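PDB 4OPF: Nrps/pks from Streptomyces albus, which probably catalyses decarboxylative Claisen condensation of acyl units as a ketosynthase domain of the AT-less type I polyketide synthase system that makes oxazolomycin. Local coordinates for residues P6-V11 and V248-A253; A10-S15 and L231-A236; R105-Y110 and D178-V183; A241-H246 and G416-L421. One frame throughout, in Å; residues are numbered along the deposited sequence.

Contact 1 (P6-V11 and V248-A253)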
# COMPACT_ATOMS: atom_id res chain seq x y z
N PRO A 6 -8.92 19.50 0.28
CA PRO A 6 -8.04 19.71 1.46
C PRO A 6 -8.58 18.99 2.71
O PRO A 6 -9.53 19.45 3.33
CB PRO A 6 -8.04 21.24 1.61
CG PRO A 6 -9.34 21.70 0.95
CD PRO A 6 -9.94 20.55 0.17
N TYR A 7 -8.00 17.84 3.05
CA TYR A 7 -8.58 16.95 4.05
C TYR A 7 -7.61 16.84 5.24
O TYR A 7 -6.54 16.26 5.11
CB TYR A 7 -8.85 15.57 3.41
CG TYR A 7 -9.46 14.57 4.39
CD1 TYR A 7 -10.83 14.54 4.60
CD2 TYR A 7 -8.66 13.65 5.09
CE1 TYR A 7 -11.40 13.64 5.51
CE2 TYR A 7 -9.22 12.75 6.00
CZ TYR A 7 -10.57 12.76 6.21
OH TYR A 7 -11.15 11.89 7.08
N ASP A 8 -7.98 17.40 6.39
CA ASP A 8 -7.05 17.60 7.51
C ASP A 8 -7.02 16.37 8.45
O ASP A 8 -8.05 15.93 8.94
CB ASP A 8 -7.53 18.79 8.31
CG ASP A 8 -7.26 20.18 7.61
OD1 ASP A 8 -6.27 20.34 6.89
OD2 ASP A 8 -8.02 21.11 7.88
N ILE A 9 -5.85 15.88 8.76
CA ILE A 9 -5.75 14.68 9.59
C ILE A 9 -4.97 15.04 10.82
O ILE A 9 -3.86 15.52 10.69
CB ILE A 9 -5.06 13.59 8.78
CG1 ILE A 9 -5.98 13.07 7.68
CG2 ILE A 9 -4.59 12.43 9.65
CD1 ILE A 9 -5.17 12.37 6.57
N ALA A 10 -5.55 14.81 12.00
CA ALA A 10 -4.88 15.05 13.26
C ALA A 10 -3.94 13.91 13.66
O ALA A 10 -4.28 12.74 13.53
CB ALA A 10 -5.90 15.24 14.36
N VAL A 11 -2.77 14.27 14.17
CA VAL A 11 -1.92 13.35 14.88
C VAL A 11 -2.39 13.39 16.31
O VAL A 11 -2.17 14.39 16.96
CB VAL A 11 -0.48 13.81 14.80
CG1 VAL A 11 0.42 12.85 15.59
CG2 VAL A 11 -0.06 13.87 13.36
N VAL A 248 -1.36 18.72 12.53
CA VAL A 248 -2.26 18.35 11.49
C VAL A 248 -1.47 18.06 10.21
O VAL A 248 -0.68 18.90 9.71
CB VAL A 248 -3.26 19.50 11.23
CG1 VAL A 248 -4.22 19.20 10.10
CG2 VAL A 248 -4.06 19.74 12.50
N LEU A 249 -1.75 16.89 9.62
CA LEU A 249 -1.26 16.57 8.27
C LEU A 249 -2.19 17.19 7.24
O LEU A 249 -3.39 16.87 7.23
CB LEU A 249 -1.16 15.07 8.06
CG LEU A 249 -0.81 14.60 6.65
CD1 LEU A 249 0.61 14.91 6.32
CD2 LEU A 249 -1.02 13.10 6.58
N LYS A 250 -1.65 18.08 6.41
CA LYS A 250 -2.47 18.87 5.50
C LYS A 250 -2.44 18.25 4.12
O LYS A 250 -3.40 18.33 3.44
CB LYS A 250 -1.94 20.29 5.35
CG LYS A 250 -1.81 21.08 6.62
CD LYS A 250 -3.13 21.51 7.11
CE LYS A 250 -3.55 22.74 6.32
NZ LYS A 250 -5.02 22.81 6.54
N GLY A 251 -1.31 17.66 3.73
CA GLY A 251 -1.19 17.02 2.41
C GLY A 251 0.05 16.16 2.34
O GLY A 251 1.04 16.39 3.04
N ILE A 252 -0.06 15.08 1.61
CA ILE A 252 1.05 14.16 1.37
C ILE A 252 0.95 13.62 -0.04
O ILE A 252 -0.16 13.38 -0.52
CB ILE A 252 1.13 13.07 2.43
CG1 ILE A 252 2.25 12.11 2.06
CG2 ILE A 252 -0.19 12.33 2.55
CD1 ILE A 252 2.72 11.33 3.20
N ALA A 253 2.09 13.50 -0.73
CA ALA A 253 2.12 13.01 -2.08
C ALA A 253 3.29 12.06 -2.25
O ALA A 253 4.28 12.18 -1.53
CB ALA A 253 2.28 14.13 -3.05
O HOH W 1 -5.29 17.19 1.65
O HOH W 2 -4.24 15.06 4.37

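Contact 2 (A10-S15 and L231-A236)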
# COMPACT_ATOMS: atom_id res chain seq x y z
N ALA A 10 -5.55 14.81 12.00
CA ALA A 10 -4.88 15.05 13.26
C ALA A 10 -3.94 13.91 13.66
O ALA A 10 -4.28 12.74 13.53
CB ALA A 10 -5.90 15.24 14.36
N VAL A 11 -2.77 14.27 14.17
CA VAL A 11 -1.92 13.35 14.88
C VAL A 11 -2.39 13.39 16.31
O VAL A 11 -2.17 14.39 16.96
CB VAL A 11 -0.48 13.81 14.80
CG1 VAL A 11 0.42 12.85 15.59
CG2 VAL A 11 -0.06 13.87 13.36
N VAL A 12 -3.10 12.37 16.78
CA VAL A 12 -3.63 12.35 18.10
C VAL A 12 -2.79 11.60 19.10
O VAL A 12 -3.12 11.62 20.30
CB VAL A 12 -5.08 11.84 18.14
CG1 VAL A 12 -5.95 12.61 17.16
CG2 VAL A 12 -5.18 10.34 17.87
N GLY A 13 -1.73 10.94 18.66
CA GLY A 13 -0.85 10.31 19.58
C GLY A 13 0.41 9.85 18.89
O GLY A 13 0.40 9.61 17.68
N MSE A 14 1.50 9.77 19.65
CA MSE A 14 2.75 9.38 19.06
C MSE A 14 3.70 8.85 20.07
O MSE A 14 3.66 9.25 21.22
CB MSE A 14 3.40 10.56 18.34
CG MSE A 14 3.58 11.76 19.29
SE MSE A 14 4.16 13.41 18.28
CE MSE A 14 4.72 12.60 16.72
N SER A 15 4.59 8.01 19.61
CA SER A 15 5.65 7.46 20.41
C SER A 15 6.79 7.14 19.50
O SER A 15 6.63 7.00 18.28
CB SER A 15 5.23 6.17 21.06
OG SER A 15 6.20 5.85 22.08
N LEU A 231 -0.69 7.78 15.83
CA LEU A 231 -2.09 7.48 15.71
C LEU A 231 -2.75 8.70 15.05
O LEU A 231 -2.60 9.83 15.55
CB LEU A 231 -2.72 7.12 17.06
CG LEU A 231 -4.25 6.83 17.05
CD1 LEU A 231 -4.62 5.56 16.33
CD2 LEU A 231 -4.82 6.72 18.45
N LEU A 232 -3.51 8.46 13.99
CA LEU A 232 -4.16 9.48 13.18
C LEU A 232 -5.66 9.33 13.12
O LEU A 232 -6.19 8.22 13.05
CB LEU A 232 -3.67 9.37 11.77
CG LEU A 232 -2.17 9.35 11.55
CD1 LEU A 232 -1.85 9.24 10.07
CD2 LEU A 232 -1.49 10.58 12.10
N LYS A 233 -6.35 10.45 13.10
CA LYS A 233 -7.81 10.51 12.90
C LYS A 233 -8.15 11.76 12.05
O LYS A 233 -7.42 12.74 12.10
CB LYS A 233 -8.51 10.73 14.23
CG LYS A 233 -8.53 9.55 15.16
CD LYS A 233 -9.15 9.84 16.53
CE LYS A 233 -10.64 10.08 16.44
NZ LYS A 233 -11.21 9.73 17.77
N PRO A 234 -9.29 11.78 11.42
CA PRO A 234 -9.72 13.01 10.74
C PRO A 234 -9.84 14.14 11.78
O PRO A 234 -10.31 13.90 12.92
CB PRO A 234 -11.12 12.63 10.20
CG PRO A 234 -11.13 11.11 10.14
CD PRO A 234 -10.32 10.72 11.35
N LEU A 235 -9.36 15.32 11.44
CA LEU A 235 -9.36 16.45 12.40
C LEU A 235 -10.73 16.74 13.01
O LEU A 235 -10.84 16.94 14.22
CB LEU A 235 -8.82 17.70 11.77
CG LEU A 235 -8.76 18.96 12.64
CD1 LEU A 235 -7.90 18.74 13.88
CD2 LEU A 235 -8.20 20.17 11.86
N ALA A 236 -11.80 16.78 12.22
CA ALA A 236 -13.11 17.11 12.81
C ALA A 236 -13.51 16.06 13.83
O ALA A 236 -14.09 16.38 14.87
CB ALA A 236 -14.17 17.26 11.74

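Contact 3 (R105-Y110 and D178-V183)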
# COMPACT_ATOMS: atom_id res chain seq x y z
N ARG A 105 -12.15 -1.93 16.57
CA ARG A 105 -12.51 -0.77 15.77
C ARG A 105 -11.90 -0.79 14.37
O ARG A 105 -10.95 -1.51 14.11
CB ARG A 105 -12.14 0.50 16.52
CG ARG A 105 -13.01 0.67 17.78
CD ARG A 105 -12.69 1.95 18.54
NE ARG A 105 -13.42 3.02 17.89
CZ ARG A 105 -14.68 3.38 18.17
NH1 ARG A 105 -15.22 4.33 17.43
NH2 ARG A 105 -15.35 2.85 19.17
N GLY A 106 -12.47 0.01 13.48
CA GLY A 106 -12.02 0.11 12.08
C GLY A 106 -10.78 0.96 11.92
O GLY A 106 -10.82 2.04 11.35
N ILE A 107 -9.69 0.47 12.46
CA ILE A 107 -8.45 1.21 12.53
C ILE A 107 -7.44 0.50 11.62
O ILE A 107 -7.19 -0.66 11.80
CB ILE A 107 -7.96 1.27 14.00
CG1 ILE A 107 -9.04 2.01 14.82
CG2 ILE A 107 -6.61 1.93 14.07
CD1 ILE A 107 -8.61 2.31 16.22
N GLY A 108 -6.90 1.21 10.64
CA GLY A 108 -5.91 0.64 9.74
C GLY A 108 -4.53 0.73 10.34
O GLY A 108 -4.28 1.52 11.25
N VAL A 109 -3.65 -0.15 9.89
CA VAL A 109 -2.28 -0.24 10.32
C VAL A 109 -1.40 -0.20 9.07
O VAL A 109 -1.54 -1.02 8.17
CB VAL A 109 -2.04 -1.54 11.05
CG1 VAL A 109 -0.58 -1.72 11.44
CG2 VAL A 109 -2.90 -1.60 12.28
N TYR A 110 -0.49 0.75 9.02
CA TYR A 110 0.36 0.98 7.88
C TYR A 110 1.77 1.11 8.36
O TYR A 110 2.10 2.06 9.08
CB TYR A 110 -0.08 2.28 7.16
CG TYR A 110 -1.54 2.20 6.74
CD1 TYR A 110 -1.93 1.59 5.56
CD2 TYR A 110 -2.52 2.60 7.60
CE1 TYR A 110 -3.28 1.51 5.20
CE2 TYR A 110 -3.85 2.52 7.25
CZ TYR A 110 -4.22 1.96 6.06
OH TYR A 110 -5.57 1.87 5.75
N ASP A 178 -12.57 4.83 4.53
CA ASP A 178 -12.35 3.40 4.75
C ASP A 178 -11.96 3.00 6.20
O ASP A 178 -12.23 1.89 6.63
CB ASP A 178 -11.32 2.87 3.75
CG ASP A 178 -11.91 2.68 2.32
OD1 ASP A 178 -13.16 2.86 2.09
OD2 ASP A 178 -11.11 2.34 1.41
N VAL A 179 -11.34 3.92 6.95
CA VAL A 179 -10.99 3.71 8.36
C VAL A 179 -11.42 4.94 9.14
O VAL A 179 -11.47 6.05 8.58
CB VAL A 179 -9.49 3.46 8.54
CG1 VAL A 179 -9.07 2.22 7.78
CG2 VAL A 179 -8.65 4.64 8.04
N GLU A 180 -11.72 4.75 10.40
CA GLU A 180 -11.94 5.87 11.31
C GLU A 180 -10.63 6.40 11.91
O GLU A 180 -10.59 7.52 12.43
CB GLU A 180 -12.93 5.49 12.42
CG GLU A 180 -12.38 4.45 13.38
CD GLU A 180 -13.09 4.38 14.73
OE1 GLU A 180 -14.20 3.80 14.79
OE2 GLU A 180 -12.50 4.86 15.75
N ALA A 181 -9.57 5.61 11.87
CA ALA A 181 -8.32 6.03 12.42
C ALA A 181 -7.27 5.13 11.87
O ALA A 181 -7.60 4.10 11.29
CB ALA A 181 -8.37 5.96 13.94
N ALA A 182 -6.02 5.52 12.01
CA ALA A 182 -4.90 4.79 11.43
C ALA A 182 -3.65 4.83 12.31
O ALA A 182 -3.30 5.88 12.88
CB ALA A 182 -4.54 5.37 10.08
N VAL A 183 -3.00 3.70 12.42
CA VAL A 183 -1.71 3.63 13.03
C VAL A 183 -0.71 3.66 11.88
O VAL A 183 -0.82 2.86 10.93
CB VAL A 183 -1.56 2.30 13.78
CG1 VAL A 183 -0.14 2.10 14.23
CG2 VAL A 183 -2.50 2.20 14.95
O HOH W 3 -14.82 1.41 14.30

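Contact 4 (A241-H246 and G416-L421)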
# COMPACT_ATOMS: atom_id res chain seq x y z
N ALA A 241 -14.14 14.59 19.61
CA ALA A 241 -13.96 13.66 20.71
C ALA A 241 -13.11 14.21 21.83
O ALA A 241 -12.88 13.54 22.81
CB ALA A 241 -13.37 12.34 20.23
N GLY A 242 -12.61 15.43 21.69
CA GLY A 242 -11.70 15.97 22.67
C GLY A 242 -10.31 15.33 22.66
O GLY A 242 -9.62 15.37 23.68
N ASP A 243 -9.88 14.80 21.51
CA ASP A 243 -8.54 14.21 21.45
C ASP A 243 -7.46 15.26 21.55
O ASP A 243 -7.64 16.40 21.16
CB ASP A 243 -8.35 13.40 20.16
CG ASP A 243 -9.23 12.16 20.10
OD1 ASP A 243 -9.49 11.52 21.16
OD2 ASP A 243 -9.71 11.83 18.99
N ARG A 244 -6.29 14.84 21.99
CA ARG A 244 -5.08 15.64 21.83
C ARG A 244 -4.80 15.80 20.32
O ARG A 244 -5.09 14.89 19.51
CB ARG A 244 -3.91 14.91 22.49
CG ARG A 244 -4.17 14.45 23.94
CD ARG A 244 -2.94 13.82 24.55
NE ARG A 244 -1.94 14.82 24.88
CZ ARG A 244 -0.65 14.59 25.04
NH1 ARG A 244 -0.15 13.39 24.85
NH2 ARG A 244 0.16 15.60 25.35
N VAL A 245 -4.36 16.97 19.89
CA VAL A 245 -3.96 17.17 18.53
C VAL A 245 -2.59 17.77 18.58
O VAL A 245 -2.45 18.94 18.85
CB VAL A 245 -4.89 18.14 17.79
CG1 VAL A 245 -4.37 18.36 16.37
CG2 VAL A 245 -6.33 17.63 17.74
N HIS A 246 -1.58 16.97 18.27
CA HIS A 246 -0.20 17.41 18.24
C HIS A 246 0.17 18.21 17.00
O HIS A 246 1.03 19.07 17.06
CB HIS A 246 0.71 16.18 18.23
CG HIS A 246 0.63 15.35 19.47
ND1 HIS A 246 0.69 15.88 20.73
CD2 HIS A 246 0.49 14.02 19.64
CE1 HIS A 246 0.61 14.91 21.62
NE2 HIS A 246 0.53 13.77 20.98
N GLY A 416 -8.51 19.58 22.88
CA GLY A 416 -7.23 19.33 23.52
C GLY A 416 -7.26 18.44 24.76
O GLY A 416 -6.21 17.88 25.10
N ARG A 417 -8.43 18.27 25.41
CA ARG A 417 -8.59 17.64 26.75
C ARG A 417 -9.02 16.13 26.84
O ARG A 417 -10.13 15.79 27.25
CB ARG A 417 -9.55 18.49 27.60
CG ARG A 417 -10.89 18.80 26.93
CD ARG A 417 -12.00 19.12 27.94
NE ARG A 417 -13.00 20.05 27.41
CZ ARG A 417 -14.19 20.32 27.97
NH1 ARG A 417 -15.00 21.20 27.39
NH2 ARG A 417 -14.57 19.73 29.09
N ARG A 418 -8.14 15.26 26.37
CA ARG A 418 -8.02 13.87 26.78
C ARG A 418 -6.58 13.87 27.28
O ARG A 418 -5.74 14.54 26.72
CB ARG A 418 -8.13 12.93 25.59
CG ARG A 418 -8.59 11.52 25.90
CD ARG A 418 -8.79 10.70 24.64
NE ARG A 418 -10.11 10.09 24.56
CZ ARG A 418 -10.47 8.88 25.02
NH1 ARG A 418 -11.71 8.47 24.85
NH2 ARG A 418 -9.63 8.05 25.64
N ALA A 419 -6.29 13.16 28.35
CA ALA A 419 -4.97 13.24 28.96
C ALA A 419 -4.20 11.98 28.59
O ALA A 419 -4.78 10.92 28.53
CB ALA A 419 -5.12 13.31 30.47
N PRO A 420 -2.89 12.10 28.41
CA PRO A 420 -2.09 10.90 28.20
C PRO A 420 -2.18 9.89 29.36
O PRO A 420 -2.28 10.30 30.49
CB PRO A 420 -0.67 11.44 28.04
CG PRO A 420 -0.66 12.79 28.70
CD PRO A 420 -2.06 13.30 28.70
N LEU A 421 -2.18 8.60 29.07
CA LEU A 421 -2.09 7.61 30.13
C LEU A 421 -0.62 7.39 30.41
O LEU A 421 0.21 7.53 29.52
CB LEU A 421 -2.76 6.30 29.71
CG LEU A 421 -4.20 6.49 29.26
CD1 LEU A 421 -4.83 5.18 28.79
CD2 LEU A 421 -5.03 7.02 30.41
O HOH W 4 -9.25 18.70 20.32

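Contact 1 (P6-V11 and V248-A253)
Asp8 and Lys250 lie side by side across the start of an antiparallel strand pair, pointing the same way, and end in a salt bridge of 2.8 Å between Asp8 OD1 and Lys250 NZ. The amine reaches OD1 on its syn side, 20° out of the carboxylate plane. Lys250 leaves its backbone heading away from Asp8, and its chain doubles back through bends at chi2 (-74°) and chi3 (-80°), which lays CD against the same oxygen. Asp8 CB also rests 3.8 Å from Val248 CG1. With an alanine in place of Asp8, Lys250 would probably lose its carboxylate mate and its folded chain would be freer to turn. Behind this pair, Ile9 and Leu249 exchange two backbone hydrogen bonds, Ile9 N to Leu249 O (3.1 Å) and Leu249 N to Ile9 O (2.7 Å), while Ile9 CD1 and Leu249 CD2 approach to 4.2 Å. Before the strand proper begins, a water bridges Tyr7 N and Lys250 O. Lys250 and Gly251 form a classic beta bulge against strand 401-408. Ile9 packs on Ala171 and Leu174 of helix 162-175, Lys250 meets Ala282 of helix 268-282, and Leu249 touches Ala405 and Leu407 of strand 401-408, which flanks strand 247-256 across from strand 9-17.

Contact 2 (A10-S15 and L231-A236)
Val12 and Leu231 meet where strands 10-15 and 231-234 run antiparallel and the register slips by one residue. Val12 and Gly13 both face Leu231, a classic beta bulge: Leu231 O takes Val12 N at 2.9 Å and, weakly, Gly13 N at 3.4 Å, while Leu231 N returns a nearly straight bond to Gly13 O (2.8 Å, 172°) from above that carbonyl plane. The packing is close here. Val12 CG2 is held between its own backbone N and carbonyl carbon, and from there it reaches Leu231 CD2 at 3.7 Å, the two side chains crossing obliquely. On the face carrying Val11 and Leu232, these two side chains lie alongside each other and touch through Val11 CG2 and Leu232 CD2 (3.8 Å). Ala10 stays buried and exchanges two backbone bonds with Lys233; the solvent side is that of Lys233, Pro234 and Leu235, where side-chain contacts thin out. Ala10 CB meets Leu235 CD1 only at 4.1 Å, and Lys233 passes Val12 CG2 to end in a salt bridge with Asp243. Pro234 is the N-cap residue that turns the strand into helix 235-241. The strand order 153-156, 107-112, 181-188, 226-234, 9-17, with Leu232 packed on Leu167 and Leu174 of helix 162-175, is the pattern of one half of a thiolase fold.

Contact 3 (R105-Y110 and D178-V183)
Arg105 and Glu180 cross at about a right angle, their guanidinium and carboxylate planes 70° apart. Arg105 NE meets Glu180 OE2 at 3.0 Å, almost within the guanidinium plane, whereas NH1 adds a short but bent, weak bond to Glu180 OE1 (2.9 Å). The arginine bends at chi3 (83°) to bring this edge round. An alanine in place of Glu180 would probably leave the Arg105 guanidinium without its carboxylate mate and free to swing at the surface. Inward, strands 107-110 and 181-183 run parallel, as neighbours in the central mixed sheet of this thiolase-clan domain, and Gly108 holds the neighbouring strand at two points, its N bonding to Ala181 O and its O taking Val183 N at 2.8 Å. On one face Ile107 CG1 comes within 4.1 Å of Ala181 CB, with Ile107 CG2 touching Val183 CG2. The other face carries the Tyr110 ring, which presents its edge to Ala182 CB, near the ring plane, 4.1 Å from CE2. Tyr110 OH reaches Val179 CG1 at 4.1 Å; Val179 CG1 lies 3.7 Å from Gly108 N. Tyr110 also packs on His169, Ala170 and Ala173 of helix 162-175, and Asp178 forms salt bridges with Arg277 and Lys281 of the second subunit.

Contact 4 (A241-H246 and G416-L421)
A Schellman motif at the end of helix 235-241, with Gly242 at positive phi (71°), leads into the loop against which residues 416-421 of the C-terminal tail lie. Neither segment is regular helix or strand, and at this protein surface the backbone at Gly242 and Gly416 and the side chains of Asp243, Arg244, Arg418 and Pro420 share the contact. Arg418 sends its chain past Gly242, CB 3.4 Å from Gly242 O, and then alongside Asp243, both side chains pointing the same way. The carboxylate and guanidinium planes stand 55° apart, and the salt bridge from Asp243 OD1 to Arg418 NE is long at 3.7 Å. Each partner is held more firmly elsewhere: Asp243 by Tyr97 OH and Lys233, Arg418 by Gly96 O and Glu101, with its guanidinium also in a cation-pi contact with Tyr97. Tyr97 is common to both and probably keeps the two side chains together. A water mediates the backbone approach at the start of the tail segment, donating to Asp243 O and accepting from Gly416 N (2.8 Å). Arg244 carries the other half. Its CG sits 3.2 Å from Arg418 O, a close carbon-to-oxygen contact. The side chains of Arg244 and Pro420 cross at about a right angle, the bend at chi3 (74°) bringing the guanidinium beside the ring, while NH1 pairs with Asp94. The flat group is sandwiched: Pro420 CG lies over one face, offset toward the rim, and His246 CE1 stands 3.5 Å above the plane of the opposite face, over its centre.

How the contacts relate
From the N terminus, residues 6-11 enter strand 9-17, which contact 1 joins to strand 247-256 on one side and contact 2 to strand 226-234 on the other; the two contacts share Ala10 and Val11. Contact 3 closes a shorter loop nested inside both, pairing strands 107-112 and 181-188, and strand 181-188 is bound in turn to strand 226-234 through Leu232 N and Ala182 O. These three contacts thus stitch adjacent strands of one sheet. Contact 4 opens after contact 2 has closed but crosses contact 1, since their segments alternate; it brings the C-terminal tail against loop 241-246, which leads from helix 235-241 into strand 247-256 and is linked back by Val11 O to His246 N.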